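PDB 6DCS: stage III sporulation protein AF from Bacillus subtilis, which is a membrane-associated component of a channel essential for sporulation, represented here by its C-terminal part, which carries a ring-building motif. Local coordinates for residues K42-E47 and I55-V60; Y14-M19 and E47-E52. All blocks are in the same frame, centred on the assembly; numbering follows the deposited sequence.

Contact 1: residues K42-E47 and I55-V60. With SO4 (sulfate ion), chain D.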
ATOM      1  N   LYS A  42      -2.184   3.202   5.567  1.00 55.12           N
ATOM      2  CA  LYS A  42      -1.730   3.861   6.804  1.00 57.06           C
ATOM      3  C   LYS A  42      -0.996   5.164   6.455  1.00 56.77           C
ATOM      4  O   LYS A  42       0.098   5.128   5.866  1.00 58.76           O
ATOM      5  CB  LYS A  42      -0.796   2.951   7.619  1.00 58.30           C
ATOM      6  CG  LYS A  42      -1.380   1.635   8.189  1.00 58.86           C
ATOM      7  CD  LYS A  42      -0.499   1.063   9.328  1.00 67.77           C
ATOM      8  CE  LYS A  42       0.286  -0.213   8.953  1.00 73.72           C
ATOM      9  NZ  LYS A  42       1.709  -0.277   9.483  1.00 77.54           N
ATOM     10  N   LEU A  43      -1.537   6.315   6.856  1.00 49.59           N
ATOM     11  CA  LEU A  43      -0.793   7.559   6.684  1.00 51.01           C
ATOM     12  C   LEU A  43      -0.102   8.001   7.986  1.00 50.29           C
ATOM     13  O   LEU A  43      -0.528   7.677   9.102  1.00 49.97           O
ATOM     14  CB  LEU A  43      -1.700   8.677   6.156  1.00 53.63           C
ATOM     15  CG  LEU A  43      -2.101   8.699   4.656  1.00 50.88           C
ATOM     16  CD1 LEU A  43      -2.961   7.532   4.286  1.00 49.63           C
ATOM     17  CD2 LEU A  43      -2.909   9.923   4.388  1.00 51.27           C
ATOM     18  N   THR A  44       1.011   8.709   7.827  1.00 48.99           N
ATOM     19  CA  THR A  44       1.640   9.427   8.922  1.00 51.74           C
ATOM     20  C   THR A  44       1.799  10.891   8.524  1.00 53.43           C
ATOM     21  O   THR A  44       1.921  11.230   7.339  1.00 51.73           O
ATOM     22  CB  THR A  44       3.015   8.833   9.335  1.00 52.76           C
ATOM     23  OG1 THR A  44       4.062   9.324   8.492  1.00 50.62           O
ATOM     24  CG2 THR A  44       3.021   7.301   9.308  1.00 52.77           C
ATOM     25  N   ALA A  45       1.746  11.762   9.531  1.00 55.42           N
ATOM     26  CA  ALA A  45       1.949  13.189   9.321  1.00 56.42           C
ATOM     27  C   ALA A  45       2.510  13.791  10.602  1.00 61.10           C
ATOM     28  O   ALA A  45       2.417  13.190  11.675  1.00 59.18           O
ATOM     29  CB  ALA A  45       0.655  13.894   8.895  1.00 51.68           C
ATOM     30  N   GLY A  46       3.101  14.977  10.466  1.00 68.87           N
ATOM     31  CA  GLY A  46       3.823  15.681  11.520  1.00 61.07           C
ATOM     32  C   GLY A  46       3.030  16.833  12.092  1.00 62.48           C
ATOM     33  O   GLY A  46       1.793  16.829  12.078  1.00 59.71           O
ATOM     34  N   GLU A  47       3.749  17.844  12.594  1.00 69.31           N
ATOM     35  CA  GLU A  47       3.105  18.851  13.435  1.00 73.62           C
ATOM     36  C   GLU A  47       1.915  19.490  12.746  1.00 71.29           C
ATOM     37  O   GLU A  47       0.844  19.605  13.347  1.00 74.79           O
ATOM     38  CB  GLU A  47       4.090  19.933  13.886  1.00 75.20           C
ATOM     39  CG  GLU A  47       3.458  20.846  14.958  1.00 79.10           C
ATOM     40  CD  GLU A  47       4.113  20.659  16.312  1.00 83.53           C
ATOM     41  OE1 GLU A  47       4.686  19.573  16.484  1.00 82.00           O
ATOM     42  OE2 GLU A  47       4.035  21.541  17.205  1.00 86.73           O
ATOM     43  N   ILE A  55       1.593  15.122   4.150  1.00 63.48           N
ATOM     44  CA  ILE A  55       1.665  13.689   4.409  1.00 56.49           C
ATOM     45  C   ILE A  55       3.117  13.269   4.305  1.00 58.86           C
ATOM     46  O   ILE A  55       3.757  13.496   3.271  1.00 56.57           O
ATOM     47  CB  ILE A  55       0.812  12.903   3.408  1.00 54.90           C
ATOM     48  CG1 ILE A  55      -0.677  13.156   3.621  1.00 61.97           C
ATOM     49  CG2 ILE A  55       1.098  11.424   3.516  1.00 49.38           C
ATOM     50  CD1 ILE A  55      -1.550  12.519   2.533  1.00 50.14           C
ATOM     51  N   LYS A  56       3.636  12.645   5.361  1.00 53.06           N
ATOM     52  CA  LYS A  56       5.009  12.161   5.350  1.00 53.40           C
ATOM     53  C   LYS A  56       5.149  10.760   4.752  1.00 51.63           C
ATOM     54  O   LYS A  56       6.157  10.480   4.097  1.00 53.38           O
ATOM     55  CB  LYS A  56       5.584  12.189   6.774  1.00 52.90           C
ATOM     56  CG  LYS A  56       5.875  13.605   7.298  1.00 65.62           C
ATOM     57  CD  LYS A  56       7.207  13.736   8.035  1.00 77.55           C
ATOM     58  CE  LYS A  56       7.366  15.175   8.516  1.00 83.55           C
ATOM     59  NZ  LYS A  56       8.430  15.340   9.574  1.00 87.01           N
ATOM     60  N   THR A  57       4.199   9.848   4.978  1.00 46.89           N
ATOM     61  CA  THR A  57       4.328   8.489   4.461  1.00 51.04           C
ATOM     62  C   THR A  57       2.952   7.881   4.247  1.00 50.29           C
ATOM     63  O   THR A  57       1.944   8.366   4.761  1.00 48.22           O
ATOM     64  CB  THR A  57       5.116   7.511   5.370  1.00 51.44           C
ATOM     65  OG1 THR A  57       4.326   7.173   6.520  1.00 52.38           O
ATOM     66  CG2 THR A  57       6.459   8.041   5.786  1.00 50.99           C
ATOM     67  N   ILE A  58       2.948   6.797   3.459  1.00 49.45           N
ATOM     68  CA  ILE A  58       1.763   6.077   3.020  1.00 47.54           C
ATOM     69  C   ILE A  58       2.106   4.608   2.850  1.00 52.63           C
ATOM     70  O   ILE A  58       2.849   4.237   1.930  1.00 52.24           O
ATOM     71  CB  ILE A  58       1.214   6.626   1.691  1.00 49.81           C
ATOM     72  CG1 ILE A  58       1.135   8.145   1.721  1.00 48.39           C
ATOM     73  CG2 ILE A  58      -0.125   5.992   1.390  1.00 44.43           C
ATOM     74  CD1 ILE A  58       0.767   8.776   0.441  1.00 46.52           C
ATOM     75  N   SER A  59       1.561   3.764   3.722  1.00 55.30           N
ATOM     76  CA  SER A  59       1.710   2.325   3.586  1.00 55.68           C
ATOM     77  C   SER A  59       0.458   1.706   2.966  1.00 53.84           C
ATOM     78  O   SER A  59      -0.668   2.030   3.361  1.00 53.23           O
ATOM     79  CB  SER A  59       1.997   1.703   4.937  1.00 53.26           C
ATOM     80  OG  SER A  59       3.385   1.782   5.170  1.00 66.24           O
ATOM     81  N   VAL A  60       0.662   0.804   2.004  1.00 53.11           N
ATOM     82  CA  VAL A  60      -0.439   0.140   1.311  1.00 58.12           C
ATOM     83  C   VAL A  60      -0.282  -1.375   1.362  1.00 59.38           C
ATOM     84  O   VAL A  60       0.768  -1.913   1.001  1.00 61.26           O
ATOM     85  CB  VAL A  60      -0.556   0.590  -0.149  1.00 51.95           C
ATOM     86  CG1 VAL A  60      -1.869   0.091  -0.706  1.00 54.88           C
ATOM     87  CG2 VAL A  60      -0.448   2.105  -0.248  1.00 49.47           C
TER
HETATM   88  S   SO4 D 302       6.980  18.386  11.020  1.00105.00           S
HETATM   89  O1  SO4 D 302       7.459  19.336  12.040  1.00 90.42           O
HETATM   90  O2  SO4 D 302       6.594  17.137  11.694  1.00 84.16           O
HETATM   91  O3  SO4 D 302       8.036  18.095  10.032  1.00 93.94           O
HETATM   92  O4  SO4 D 302       5.820  18.966  10.319  1.00 89.97           O
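In the beta hairpin of the ring-building-motif domain, Lys42 to Ala45 of strand 37-45 run antiparallel to Ile55 to Val60 of strand 55-63, their short axes 4.7 Å apart. Lys42 and Ser59 form a hydrogen-bonded pair: Lys42 N reaches Ser59 O at 2.9 Å, and Ser59 N returns a bond to Lys42 O. Further along, Thr44 N donates to Thr57 O, while Thr44 O accepts Lys56 N at 3.0 Å. Lys56 and Thr57 thus both face Thr44, a classic beta bulge. On the face shared with Lys42 and Ser59, the two threonine side chains meet. Each turns its hydroxyl between backbone N and carbonyl carbon (chi1 83° for Thr44, 72° for Thr57), which brings OG1 of Thr44 within 2.9 Å of OG1 of Thr57 in a hydrogen bond.

The hairpin supplies two of the three strands of a mixed sheet, with strand 55-63 in the middle, packed against helices 11-30 and 81-106. On the helix-facing side, Leu43 CD2 lies 3.5 Å from Ile55 CD1 and Leu43 CD1 approaches Ile58 CG2; Leu43 also touches Leu16 and Leu23, and Ile58 meets Trp106. From the bulge itself, Lys56 extends its ammonium to a sulfate, NZ lying 2.8 Å from O3, while Glu47 N donates to sulfate O2 at 3.1 Å. The ion probably comes from the crystallisation liquor.

Contact 2: residues Y14-M19 and E47-E52. With SO4 (sulfate ion), chain D.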
ATOM      1  N   TYR A  14      -8.619  14.136  12.264  1.00 62.19           N
ATOM      2  CA  TYR A  14      -9.807  14.172  11.416  1.00 55.37           C
ATOM      3  C   TYR A  14      -9.438  14.485   9.972  1.00 59.22           C
ATOM      4  O   TYR A  14      -9.828  13.770   9.034  1.00 55.50           O
ATOM      5  CB  TYR A  14     -10.795  15.220  11.931  1.00 59.37           C
ATOM      6  CG  TYR A  14     -11.656  15.780  10.815  1.00 61.86           C
ATOM      7  CD1 TYR A  14     -12.661  15.011  10.253  1.00 56.16           C
ATOM      8  CD2 TYR A  14     -11.443  17.060  10.318  1.00 56.22           C
ATOM      9  CE1 TYR A  14     -13.424  15.493   9.244  1.00 65.60           C
ATOM     10  CE2 TYR A  14     -12.203  17.557   9.321  1.00 63.76           C
ATOM     11  CZ  TYR A  14     -13.207  16.766   8.759  1.00 71.47           C
ATOM     12  OH  TYR A  14     -14.008  17.230   7.713  1.00 66.95           O
ATOM     13  N   ILE A  15      -8.718  15.591   9.785  1.00 58.59           N
ATOM     14  CA  ILE A  15      -8.308  16.007   8.456  1.00 56.71           C
ATOM     15  C   ILE A  15      -7.562  14.883   7.778  1.00 59.10           C
ATOM     16  O   ILE A  15      -7.851  14.525   6.621  1.00 59.09           O
ATOM     17  CB  ILE A  15      -7.448  17.272   8.555  1.00 53.95           C
ATOM     18  CG1 ILE A  15      -8.338  18.458   8.902  1.00 54.07           C
ATOM     19  CG2 ILE A  15      -6.667  17.494   7.286  1.00 52.60           C
ATOM     20  CD1 ILE A  15      -7.548  19.610   9.463  1.00 58.19           C
ATOM     21  N   LEU A  16      -6.613  14.292   8.507  1.00 54.75           N
ATOM     22  CA  LEU A  16      -5.819  13.185   7.995  1.00 55.03           C
ATOM     23  C   LEU A  16      -6.683  11.980   7.637  1.00 56.23           C
ATOM     24  O   LEU A  16      -6.383  11.275   6.670  1.00 56.89           O
ATOM     25  CB  LEU A  16      -4.759  12.813   9.025  1.00 52.68           C
ATOM     26  CG  LEU A  16      -3.616  11.947   8.544  1.00 54.39           C
ATOM     27  CD1 LEU A  16      -2.998  12.635   7.384  1.00 57.71           C
ATOM     28  CD2 LEU A  16      -2.571  11.728   9.616  1.00 54.99           C
ATOM     29  N   GLU A  17      -7.779  11.739   8.360  1.00 58.35           N
ATOM     30  CA  GLU A  17      -8.661  10.643   7.949  1.00 58.38           C
ATOM     31  C   GLU A  17      -9.522  11.008   6.758  1.00 57.55           C
ATOM     32  O   GLU A  17      -9.998  10.115   6.049  1.00 58.13           O
ATOM     33  CB  GLU A  17      -9.577  10.207   9.088  1.00 58.73           C
ATOM     34  CG  GLU A  17      -8.907   9.305  10.134  1.00 53.39           C
ATOM     35  CD  GLU A  17      -8.882   7.849   9.714  1.00 57.05           C
ATOM     36  OE1 GLU A  17      -9.288   7.545   8.570  1.00 59.89           O
ATOM     37  OE2 GLU A  17      -8.469   7.001  10.533  1.00 58.70           O
ATOM     38  N   GLU A  18      -9.743  12.302   6.528  1.00 57.59           N
ATOM     39  CA  GLU A  18     -10.505  12.726   5.364  1.00 53.73           C
ATOM     40  C   GLU A  18      -9.663  12.559   4.111  1.00 58.50           C
ATOM     41  O   GLU A  18     -10.099  11.957   3.123  1.00 59.62           O
ATOM     42  CB  GLU A  18     -10.945  14.178   5.545  1.00 58.27           C
ATOM     43  CG  GLU A  18     -11.336  14.905   4.285  1.00 63.80           C
ATOM     44  CD  GLU A  18     -11.612  16.374   4.547  1.00 70.11           C
ATOM     45  OE1 GLU A  18     -12.111  16.686   5.659  1.00 72.05           O
ATOM     46  OE2 GLU A  18     -11.315  17.212   3.657  1.00 73.74           O
ATOM     47  N   MET A  19      -8.434  13.070   4.148  1.00 57.89           N
ATOM     48  CA  MET A  19      -7.482  12.811   3.080  1.00 52.26           C
ATOM     49  C   MET A  19      -7.317  11.318   2.835  1.00 53.65           C
ATOM     50  O   MET A  19      -7.001  10.903   1.715  1.00 54.64           O
ATOM     51  CB  MET A  19      -6.120  13.438   3.425  1.00 53.20           C
ATOM     52  CG  MET A  19      -6.027  14.931   3.177  1.00 50.18           C
ATOM     53  SD  MET A  19      -4.409  15.716   3.486  1.00 61.13           S
ATOM     54  CE  MET A  19      -3.772  14.781   4.882  1.00 60.42           C
ATOM     55  N   GLU A  47       3.749  17.844  12.594  1.00 69.31           N
ATOM     56  CA  GLU A  47       3.105  18.851  13.435  1.00 73.62           C
ATOM     57  C   GLU A  47       1.915  19.490  12.746  1.00 71.29           C
ATOM     58  O   GLU A  47       0.844  19.605  13.347  1.00 74.79           O
ATOM     59  CB  GLU A  47       4.090  19.933  13.886  1.00 75.20           C
ATOM     60  CG  GLU A  47       3.458  20.846  14.958  1.00 79.10           C
ATOM     61  CD  GLU A  47       4.113  20.659  16.312  1.00 83.53           C
ATOM     62  OE1 GLU A  47       4.686  19.573  16.484  1.00 82.00           O
ATOM     63  OE2 GLU A  47       4.035  21.541  17.205  1.00 86.73           O
ATOM     64  N   LYS A  48       2.065  19.901  11.491  1.00 68.76           N
ATOM     65  CA  LYS A  48       0.974  20.561  10.792  1.00 67.83           C
ATOM     66  C   LYS A  48       0.395  19.657   9.713  1.00 67.35           C
ATOM     67  O   LYS A  48       1.091  18.799   9.154  1.00 62.29           O
ATOM     68  CB  LYS A  48       1.429  21.900  10.225  1.00 70.58           C
ATOM     69  CG  LYS A  48       2.219  22.778  11.251  1.00 84.75           C
ATOM     70  CD  LYS A  48       1.330  23.677  12.141  1.00 76.18           C
ATOM     71  CE  LYS A  48       0.718  22.887  13.304  1.00 77.91           C
ATOM     72  NZ  LYS A  48      -0.585  23.477  13.774  1.00 83.56           N
ATOM     73  N   VAL A  49      -0.914  19.810   9.509  1.00 63.61           N
ATOM     74  CA  VAL A  49      -1.730  18.976   8.647  1.00 59.52           C
ATOM     75  C   VAL A  49      -2.721  19.891   7.944  1.00 66.69           C
ATOM     76  O   VAL A  49      -3.858  20.061   8.404  1.00 62.31           O
ATOM     77  CB  VAL A  49      -2.467  17.885   9.441  1.00 57.76           C
ATOM     78  CG1 VAL A  49      -3.254  16.979   8.503  1.00 55.88           C
ATOM     79  CG2 VAL A  49      -1.504  17.056  10.273  1.00 64.68           C
ATOM     80  N   ASP A  50      -2.295  20.480   6.819  1.00 71.32           N
ATOM     81  CA  ASP A  50      -3.069  21.475   6.085  1.00 69.27           C
ATOM     82  C   ASP A  50      -3.338  21.095   4.628  1.00 71.81           C
ATOM     83  O   ASP A  50      -4.205  21.719   4.000  1.00 75.96           O
ATOM     84  CB  ASP A  50      -2.353  22.841   6.119  1.00 67.36           C
ATOM     85  CG  ASP A  50      -2.774  23.707   7.296  0.50 67.46           C
ATOM     86  OD1 ASP A  50      -3.085  23.152   8.369  0.50 69.44           O
ATOM     87  OD2 ASP A  50      -2.791  24.949   7.143  0.50 69.30           O
ATOM     88  N   SER A  51      -2.633  20.115   4.068  1.00 65.75           N
ATOM     89  CA  SER A  51      -2.917  19.675   2.705  1.00 60.99           C
ATOM     90  C   SER A  51      -2.308  18.296   2.507  1.00 60.63           C
ATOM     91  O   SER A  51      -1.770  17.694   3.442  1.00 64.67           O
ATOM     92  CB  SER A  51      -2.342  20.646   1.674  1.00 60.66           C
ATOM     93  OG  SER A  51      -0.928  20.514   1.651  1.00 65.36           O
ATOM     94  N   GLU A  52      -2.357  17.812   1.267  1.00 60.67           N
ATOM     95  CA  GLU A  52      -1.670  16.575   0.924  1.00 61.35           C
ATOM     96  C   GLU A  52      -0.161  16.722   1.105  1.00 63.65           C
ATOM     97  O   GLU A  52       0.516  15.771   1.535  1.00 60.44           O
ATOM     98  CB  GLU A  52      -2.013  16.184  -0.509  1.00 57.73           C
ATOM     99  CG  GLU A  52      -3.251  15.334  -0.651  1.00 57.35           C
ATOM    100  CD  GLU A  52      -3.721  15.241  -2.086  1.00 66.83           C
ATOM    101  OE1 GLU A  52      -3.036  14.518  -2.842  1.00 68.85           O
ATOM    102  OE2 GLU A  52      -4.766  15.856  -2.456  1.00 71.98           O
TER
HETATM  103  S   SO4 D 302       6.980  18.386  11.020  1.00105.00           S
HETATM  104  O1  SO4 D 302       7.459  19.336  12.040  1.00 90.42           O
HETATM  105  O2  SO4 D 302       6.594  17.137  11.694  1.00 84.16           O
HETATM  106  O3  SO4 D 302       8.036  18.095  10.032  1.00 93.94           O
HETATM  107  O4  SO4 D 302       5.820  18.966  10.319  1.00 89.97           O
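Val49 carries the apolar part of this contact through a single methyl, CG1, which sits 3.7 Å from Ile15 CG2. Val49 CG1 also approaches Leu16 CB, and it lies 4.3 Å from Met19 CE. With CG1 of Val49 anti to the backbone N (chi1 -177°), that branch is directed at the helix, against these three residues. The side chains of Ile15 and Val49 lie alongside, running in opposite senses, and Ile15 CD1 comes to 3.9 Å from Val49 O.

One turn further along helix 11-30, Met19 extends its sulfur over the loop backbone, SD lying 3.3 Å from Ser51 O and 3.7 Å from Glu52 N. Ile15 and Met19, one turn apart, and the adjacent Leu16 form an apolar patch on helix 11-30, which the loop joining strands 37-45 and 55-63 meets at the turn end of the hairpin. Val49 is buried there.

Outside this shell, polar groups of the following residues bind the loop. Asp54 OD2 accepts the backbone N-H groups of both Asp50 and Ser51, and Ser51 OG is hydrogen-bonded to Glu53 OE2. Near the start of the loop, Glu47 O receives a weak hydrogen bond from Arg12 NH1.

How the contacts relate
Along the chain, helix 11-30 comes first, followed by strand 37-45, the connecting loop and strand 55-63, so the segments of the two contacts alternate. Contact 1 pairs the hairpin strands; contact 2 lays the loop between them on the helix. Their centres are about 10 Å apart, Glu47 belongs to both, and they abut directly: Ile55 CG1 is 3.7 Å from Met19 CE, and Ala45 CB is 4.0 Å from Leu16 CD2. Leu16 and Met19 therefore serve strands and loop alike, continuing one apolar layer from the sheet to the hairpin end. Both lie within the Spore_III_AF family region, where helix 11-30 packs on the hairpin that follows it; any bearing on ring assembly is only inferred.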